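Local coordinates for triphenylmethane reductase (Citrobacter sp., PDB 2JL1), which probably uses bound NADP(H) to reduce triphenylmethane dyes, an activity of interest for bioremediation, as an NmrA-like member of the Rossmann-fold superfamily, at residues A[238-241]-A[242-246]; A[279-282]-A[283-287]. One frame throughout, in Å; residues are numbered along the deposited sequence.

Interaction 1: A[238-241]-A[242-246]. Unlike the reference sequence in segment 242-246: T245 (reference Ala).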
loop_
_atom_site.group_PDB
_atom_site.type_symbol
_atom_site.label_atom_id
_atom_site.label_comp_id
_atom_site.label_asym_id
_atom_site.label_seq_id
_atom_site.Cartn_x
_atom_site.Cartn_y
_atom_site.Cartn_z
ATOM N N ALA A 238 12.502 32.934 12.892
ATOM C CA ALA A 238 11.390 33.763 12.446
ATOM C C ALA A 238 10.081 33.271 13.075
ATOM O O ALA A 238 8.991 33.695 12.690
ATOM C CB ALA A 238 11.317 33.802 10.913
ATOM N N GLY A 239 10.200 32.389 14.064
ATOM C CA GLY A 239 9.063 31.980 14.875
ATOM C C GLY A 239 8.302 30.811 14.304
ATOM O O GLY A 239 7.127 30.619 14.619
ATOM N N VAL A 240 8.961 30.034 13.447
ATOM C CA VAL A 240 8.400 28.757 13.006
ATOM C C VAL A 240 8.898 27.656 13.942
ATOM O O VAL A 240 10.112 27.459 14.074
ATOM C CB VAL A 240 8.748 28.420 11.526
ATOM C CG1 VAL A 240 7.988 27.175 11.071
ATOM C CG2 VAL A 240 8.434 29.610 10.610
ATOM N N PRO A 241 7.967 26.963 14.628
ATOM C CA PRO A 241 8.330 25.869 15.535
ATOM C C PRO A 241 9.105 24.740 14.844
ATOM O O PRO A 241 8.732 24.310 13.737
ATOM C CB PRO A 241 6.971 25.361 16.054
ATOM C CG PRO A 241 5.960 25.886 15.114
ATOM C CD PRO A 241 6.513 27.198 14.625
ATOM N N GLU A 242 10.140 24.254 15.538
ATOM C CA GLU A 242 11.152 23.326 15.008
ATOM C C GLU A 242 10.674 22.142 14.155
ATOM O O GLU A 242 11.354 21.799 13.180
ATOM C CB GLU A 242 12.122 22.858 16.104
ATOM C CG GLU A 242 13.300 23.827 16.326
ATOM C CD GLU A 242 13.820 23.879 17.771
ATOM O OE1 GLU A 242 13.120 23.392 18.698
ATOM O OE2 GLU A 242 14.932 24.428 17.977
ATOM N N PRO A 243 9.543 21.501 14.525
ATOM C CA PRO A 243 8.970 20.471 13.653
ATOM C C PRO A 243 8.523 20.984 12.280
ATOM O O PRO A 243 8.847 20.359 11.276
ATOM C CB PRO A 243 7.753 19.970 14.445
ATOM C CG PRO A 243 8.037 20.344 15.848
ATOM C CD PRO A 243 8.771 21.637 15.774
ATOM N N PHE A 244 7.779 22.088 12.229
ATOM C CA PHE A 244 7.299 22.614 10.943
ATOM C C PHE A 244 8.450 23.207 10.114
ATOM O O PHE A 244 8.456 23.120 8.893
ATOM C CB PHE A 244 6.163 23.633 11.127
ATOM C CG PHE A 244 5.442 23.984 9.841
ATOM C CD1 PHE A 244 4.586 23.060 9.223
ATOM C CD2 PHE A 244 5.617 25.234 9.243
ATOM C CE1 PHE A 244 3.924 23.376 8.031
ATOM C CE2 PHE A 244 4.957 25.561 8.056
ATOM C CZ PHE A 244 4.105 24.621 7.448
ATOM N N THR A 245 9.433 23.781 10.791
ATOM C CA THR A 245 10.587 24.352 10.110
ATOM C C THR A 245 11.417 23.263 9.406
ATOM O O THR A 245 11.959 23.468 8.311
ATOM C CB THR A 245 11.430 25.185 11.076
ATOM O OG1 THR A 245 12.223 26.105 10.331
ATOM C CG2 THR A 245 12.339 24.319 11.902
ATOM N N GLU A 246 11.480 22.104 10.057
ATOM C CA GLU A 246 12.112 20.911 9.531
ATOM C C GLU A 246 11.347 20.378 8.327
ATOM O O GLU A 246 11.970 19.998 7.338
ATOM C CB GLU A 246 12.203 19.841 10.630
ATOM C CG GLU A 246 12.301 18.411 10.144
ATOM C CD GLU A 246 13.610 18.101 9.458
ATOM O OE1 GLU A 246 14.661 18.585 9.944
ATOM O OE2 GLU A 246 13.582 17.353 8.442
#

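Interaction 2: A[279-282]-A[283-287]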
loop_
_atom_site.group_PDB
_atom_site.type_symbol
_atom_site.label_atom_id
_atom_site.label_comp_id
_atom_site.label_asym_id
_atom_site.label_seq_id
_atom_site.Cartn_x
_atom_site.Cartn_y
_atom_site.Cartn_z
ATOM N N GLU A 279 -1.475 35.881 -10.612
ATOM C CA GLU A 279 -2.833 36.060 -10.056
ATOM C C GLU A 279 -2.945 35.511 -8.635
ATOM O O GLU A 279 -3.598 36.101 -7.776
ATOM C CB GLU A 279 -3.896 35.433 -10.977
ATOM C CG GLU A 279 -5.352 35.466 -10.455
ATOM C CD GLU A 279 -5.960 36.876 -10.249
ATOM O OE1 GLU A 279 -5.317 37.921 -10.564
ATOM O OE2 GLU A 279 -7.128 36.932 -9.776
ATOM N N THR A 280 -2.283 34.381 -8.383
ATOM C CA THR A 280 -2.268 33.804 -7.040
ATOM C C THR A 280 -1.472 34.696 -6.093
ATOM O O THR A 280 -1.871 34.890 -4.946
ATOM C CB THR A 280 -1.750 32.324 -7.065
ATOM O OG1 THR A 280 -2.580 31.560 -7.960
ATOM C CG2 THR A 280 -1.815 31.698 -5.683
ATOM N N VAL A 281 -0.352 35.245 -6.565
ATOM C CA VAL A 281 0.439 36.173 -5.739
ATOM C C VAL A 281 -0.407 37.419 -5.394
ATOM O O VAL A 281 -0.436 37.865 -4.239
ATOM C CB VAL A 281 1.802 36.561 -6.405
ATOM C CG1 VAL A 281 2.484 37.704 -5.659
ATOM C CG2 VAL A 281 2.749 35.338 -6.485
ATOM N N LYS A 282 -1.119 37.955 -6.385
ATOM C CA LYS A 282 -1.951 39.135 -6.146
ATOM C C LYS A 282 -3.014 38.864 -5.098
ATOM O O LYS A 282 -3.214 39.687 -4.208
ATOM C CB LYS A 282 -2.599 39.659 -7.417
ATOM C CG LYS A 282 -1.649 40.317 -8.382
ATOM C CD LYS A 282 -2.459 40.987 -9.482
ATOM C CE LYS A 282 -1.658 41.188 -10.743
ATOM N NZ LYS A 282 -2.470 41.986 -11.718
ATOM N N GLN A 283 -3.693 37.721 -5.215
ATOM C CA GLN A 283 -4.725 37.315 -4.259
ATOM C C GLN A 283 -4.146 37.159 -2.859
ATOM O O GLN A 283 -4.725 37.648 -1.886
ATOM C CB GLN A 283 -5.380 35.994 -4.686
ATOM C CG GLN A 283 -6.338 36.106 -5.864
ATOM C CD GLN A 283 -6.658 34.760 -6.496
ATOM O OE1 GLN A 283 -6.278 33.701 -5.978
ATOM N NE2 GLN A 283 -7.356 34.788 -7.625
ATOM N N ALA A 284 -3.003 36.486 -2.757
ATOM C CA ALA A 284 -2.355 36.221 -1.466
ATOM C C ALA A 284 -2.053 37.510 -0.702
ATOM O O ALA A 284 -2.160 37.563 0.523
ATOM C CB ALA A 284 -1.070 35.422 -1.667
ATOM N N LEU A 285 -1.663 38.538 -1.448
ATOM C CA LEU A 285 -1.295 39.821 -0.880
ATOM C C LEU A 285 -2.423 40.839 -0.921
ATOM O O LEU A 285 -2.265 41.936 -0.401
ATOM C CB LEU A 285 -0.131 40.408 -1.657
ATOM C CG LEU A 285 1.206 39.703 -1.690
ATOM C CD1 LEU A 285 2.074 40.546 -2.586
ATOM C CD2 LEU A 285 1.797 39.562 -0.292
ATOM N N LYS A 286 -3.545 40.472 -1.538
ATOM C CA LYS A 286 -4.579 41.421 -1.993
ATOM C C LYS A 286 -3.977 42.698 -2.631
ATOM O O LYS A 286 -4.249 43.824 -2.198
ATOM C CB LYS A 286 -5.630 41.708 -0.908
ATOM C CG LYS A 286 -5.099 41.837 0.520
ATOM C CD LYS A 286 -6.168 41.537 1.569
ATOM C CE LYS A 286 -6.431 40.033 1.708
ATOM N NZ LYS A 286 -7.524 39.764 2.685
ATOM N N MET A 287 -3.144 42.484 -3.655
ATOM C CA MET A 287 -2.466 43.553 -4.384
ATOM C C MET A 287 -2.777 43.452 -5.872
ATOM O O MET A 287 -1.939 43.795 -6.714
ATOM C CB MET A 287 -0.945 43.492 -4.166
ATOM C CG MET A 287 -0.371 44.581 -3.258
ATOM S SD MET A 287 1.305 44.205 -2.668
ATOM C CE MET A 287 1.802 45.772 -1.939
HETATM O O HOH W 1 -5.160 31.524 -7.115
#

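Interaction 1: A[238-241]-A[242-246]
V240 and F244 meet where a short loop turns into a helix. The CG1 methyl of V240 reaches the ring edge of F244 in the plane of the ring, 3.6 Å from CD2. It gets there because CG1 stands anti to the valine's own N (chi1 -173°), which sends this branch over the first helical turn and leaves V240 CG1 4.0 Å from T245 CB. The ring contact lies nearer the surface; the compact part of the junction is at T245 and the P241 carbonyl. P241 O accepts T245 N at 3.1 Å and a fairly straight 161° and, weakly, F244 N. T245 is buried between the loop and helix 228-237, where it touches L235 and V236 and spends its OG1 on the carbonyl of K232; this threonine departs from the reference sequence.

The other side is looser. P241, E242 and P243 lie at the surface, and the two proline rings come together only through CB of P241 and CD of P243, 4.1 Å apart. The whole is a helix-loop-helix connection: a Schellman motif with G239 as its C' residue closes helix 228-237, and P241 follows as the N-cap of helix 242-256.

Interaction 2: A[279-282]-A[283-287]
A Schellman motif ends helix 277-285, the last helix of the chain, and the residues leading into it are joined by i to i+4 contacts. K286 takes a positive phi and leads the backbone out of the helix. In doing so it brings M287 N to within 2.9 Å of K282 O, the wide 6-to-1 bond of the motif, while K286 N bonds to Q283 O. The carbonyl of K282 also receives a bond from L285 N, so K282 O accepts two N-H groups, this second one weakly. The aliphatic stem of the K282 side chain, CB to CD, runs past the terminal carbonyl of M287.

Before the cap the helix is regular: Q283, A284 and L285 donate their N-H groups to the carbonyls of E279, T280 and V281. V281 and L285 follow one another along the buried side, CG1 of the first 4.2 Å from CD1 of the second. V281 packs against L209 and I212 and L285 against L213, all on helix 206-217, so this side of the last helix packs on that neighbour.

The polar side is built round Q283. One end of its amide is tied to T280 by a water, which donates to Q283 OE1 at 2.7 Å and lies equally near T280 OG1. The other end meets E279, whose chain bends at chi2 (63°) and brings its carboxylate across the end of the glutamine chain. The two flat groups stand nearly perpendicular, their planes 81° apart, and Q283 NE2 donates to E279 OE2 from above the carboxylate plane at 3.0 Å, with an N-H...O angle of 137°.

Overall arrangement
Followed from the N terminus, both contacts come after 194-198, the last strand of the seven-stranded parallel sheet of the Rossmann fold. Interaction 1 comes first, joining helix 228-237 to helix 242-256 through their short loop; the side chain of F244 lies about 8 Å from the bound NADP. Some thirty residues later, after helix 266-271, interaction 2 finishes the chain on helix 277-285. The two follow in series, neither nested nor crossed, with centres 25 Å apart and nearest atoms about 15 Å apart. Each is local: one starts a helix and the other ends one, both in the C-terminal helical part.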